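Local coordinates for putative mRNA export protein (Chaetomium thermophilum, PDB 4WP2), which probably takes part in exporting mRNA from the nucleus to the cytoplasm, this fragment being its C-terminal UBA domain, at residues Asn49-Pro52 and Glu53-Ile56. Sequence-based numbering, arbitrary orientation.
Sequences NVPP and EAFI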
ATOM      1  N   ASN A  49     -29.366  39.479  29.800  1.00 56.05           N
ATOM      2  CA  ASN A  49     -30.142  39.815  28.607  1.00 55.43           C
ATOM      3  C   ASN A  49     -30.264  38.671  27.600  1.00 51.38           C
ATOM      4  O   ASN A  49     -30.879  38.842  26.548  1.00 58.94           O
ATOM      5  CB  ASN A  49     -29.537  41.038  27.912  1.00 64.80           C
ATOM      6  CG  ASN A  49     -29.477  42.253  28.821  1.00 71.08           C
ATOM      7  OD1 ASN A  49     -30.507  42.837  29.160  1.00 77.25           O
ATOM      8  ND2 ASN A  49     -28.268  42.653  29.203  1.00 70.20           N
ATOM      9  N   VAL A  50     -29.673  37.517  27.903  1.00 43.69           N
ATOM     10  CA  VAL A  50     -29.793  36.357  27.021  1.00 40.31           C
ATOM     11  C   VAL A  50     -31.092  35.622  27.336  1.00 33.62           C
ATOM     12  O   VAL A  50     -31.347  35.303  28.492  1.00 31.64           O
ATOM     13  CB  VAL A  50     -28.597  35.387  27.164  1.00 34.06           C
ATOM     14  CG1 VAL A  50     -28.804  34.130  26.305  1.00 31.11           C
ATOM     15  CG2 VAL A  50     -27.295  36.083  26.789  1.00 34.00           C
ATOM     16  N   PRO A  51     -31.922  35.350  26.315  1.00 31.03           N
ATOM     17  CA  PRO A  51     -33.182  34.665  26.627  1.00 31.31           C
ATOM     18  C   PRO A  51     -32.955  33.279  27.234  1.00 33.54           C
ATOM     19  O   PRO A  51     -32.047  32.577  26.801  1.00 30.97           O
ATOM     20  CB  PRO A  51     -33.876  34.562  25.263  1.00 37.38           C
ATOM     21  CG  PRO A  51     -32.808  34.769  24.249  1.00 45.27           C
ATOM     22  CD  PRO A  51     -31.796  35.659  24.881  1.00 35.80           C
ATOM     23  N   PRO A  52     -33.787  32.881  28.212  1.00 29.77           N
ATOM     24  CA  PRO A  52     -33.572  31.581  28.861  1.00 29.30           C
ATOM     25  C   PRO A  52     -33.646  30.398  27.904  1.00 28.45           C
ATOM     26  O   PRO A  52     -32.965  29.401  28.130  1.00 28.15           O
ATOM     27  CB  PRO A  52     -34.697  31.515  29.908  1.00 29.27           C
ATOM     28  CG  PRO A  52     -35.684  32.563  29.513  1.00 37.19           C
ATOM     29  CD  PRO A  52     -34.900  33.628  28.822  1.00 32.43           C
ATOM     30  N   GLU A  53     -34.452  30.509  26.851  1.00 28.34           N
ATOM     31  CA  GLU A  53     -34.604  29.419  25.887  1.00 28.88           C
ATOM     32  C   GLU A  53     -33.315  29.144  25.098  1.00 29.93           C
ATOM     33  O   GLU A  53     -33.163  28.084  24.497  1.00 34.80           O
ATOM     34  CB  GLU A  53     -35.765  29.704  24.929  1.00 38.75           C
ATOM     35  CG  GLU A  53     -35.628  30.960  24.086  1.00 41.27           C
ATOM     36  CD  GLU A  53     -36.288  32.180  24.708  1.00 45.71           C
ATOM     37  OE1 GLU A  53     -36.549  32.182  25.929  1.00 40.88           O
ATOM     38  OE2 GLU A  53     -36.546  33.148  23.963  1.00 45.98           O
ATOM     39  N   ALA A  54     -32.394  30.097  25.107  1.00 27.94           N
ATOM     40  CA  ALA A  54     -31.133  29.969  24.386  1.00 31.09           C
ATOM     41  C   ALA A  54     -30.176  28.978  25.055  1.00 28.40           C
ATOM     42  O   ALA A  54     -29.169  28.593  24.463  1.00 29.44           O
ATOM     43  CB  ALA A  54     -30.471  31.330  24.261  1.00 30.17           C
ATOM     44  N   PHE A  55     -30.491  28.563  26.282  1.00 28.68           N
ATOM     45  CA  PHE A  55     -29.594  27.716  27.077  1.00 27.85           C
ATOM     46  C   PHE A  55     -29.861  26.222  26.892  1.00 27.00           C
ATOM     47  O   PHE A  55     -30.970  25.746  27.128  1.00 26.55           O
ATOM     48  CB  PHE A  55     -29.693  28.091  28.555  1.00 28.36           C
ATOM     49  CG  PHE A  55     -29.003  29.387  28.887  1.00 29.26           C
ATOM     50  CD1 PHE A  55     -29.673  30.594  28.760  1.00 29.68           C
ATOM     51  CD2 PHE A  55     -27.688  29.398  29.312  1.00 29.70           C
ATOM     52  CE1 PHE A  55     -29.044  31.785  29.057  1.00 30.51           C
ATOM     53  CE2 PHE A  55     -27.048  30.591  29.612  1.00 30.53           C
ATOM     54  CZ  PHE A  55     -27.727  31.783  29.486  1.00 30.93           C
ATOM     55  N   ILE A  56     -28.864  25.506  26.372  1.00 26.77           N
ATOM     56  CA  ILE A  56     -28.975  24.055  26.172  1.00 25.99           C
ATOM     57  C   ILE A  56     -28.096  23.163  27.066  1.00 31.33           C
ATOM     58  O   ILE A  56     -28.152  21.928  26.970  1.00 25.35           O
ATOM     59  CB  ILE A  56     -28.640  23.714  24.707  1.00 25.57           C
ATOM     60  CG1 ILE A  56     -27.224  24.195  24.368  1.00 33.18           C
ATOM     61  CG2 ILE A  56     -29.671  24.348  23.778  1.00 28.22           C
ATOM     62  CD1 ILE A  56     -26.785  23.897  22.952  1.00 33.74           C
TER
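The carbonyl oxygen of Pro51 receives the backbone N-H of Ala54, with N and O 3.0 Å apart, and one residue on Phe55 N donates to Pro52 O over 3.2 Å. Two successive i to i+3 bonds of this kind make a short 3-10 turn, here in the tail that follows helix 36-46 of the UBA domain of this Mex67-type export factor. Two prolines suit its start: their rings fix phi near -60°, and neither nitrogen has a hydrogen that would go without an acceptor there.

On the inner side the turn folds Phe55 back toward Val50. Phe55 CE1 lies 3.6 Å from Val50 CG1, which approaches the ring obliquely, and the two side chains cross at about a right angle. Val50 CG1, set anti to the backbone N (chi1 176°), also reaches the methyl of Ala54 at 3.8 Å. A small residue fits at Ala54, because its CB lies close to Pro51 O and is packed against Tyr23 of helix 21-25, which Val50 and Pro51 touch as well. Met19 backs Val50 and Phe55, and a backbone hydrogen bond joins Ala54 to Asn20, holding the tail against the loop before that helix.

Glu53 stays on the exposed outer side, where a charged group can meet solvent. With chi1 at 61°, CG stands between backbone N and carbonyl carbon, and the bend at chi2 brings the carboxylate back beside the CB corner of the Pro51 ring, with Glu53 OE2 3.3 Å from Pro51 CB.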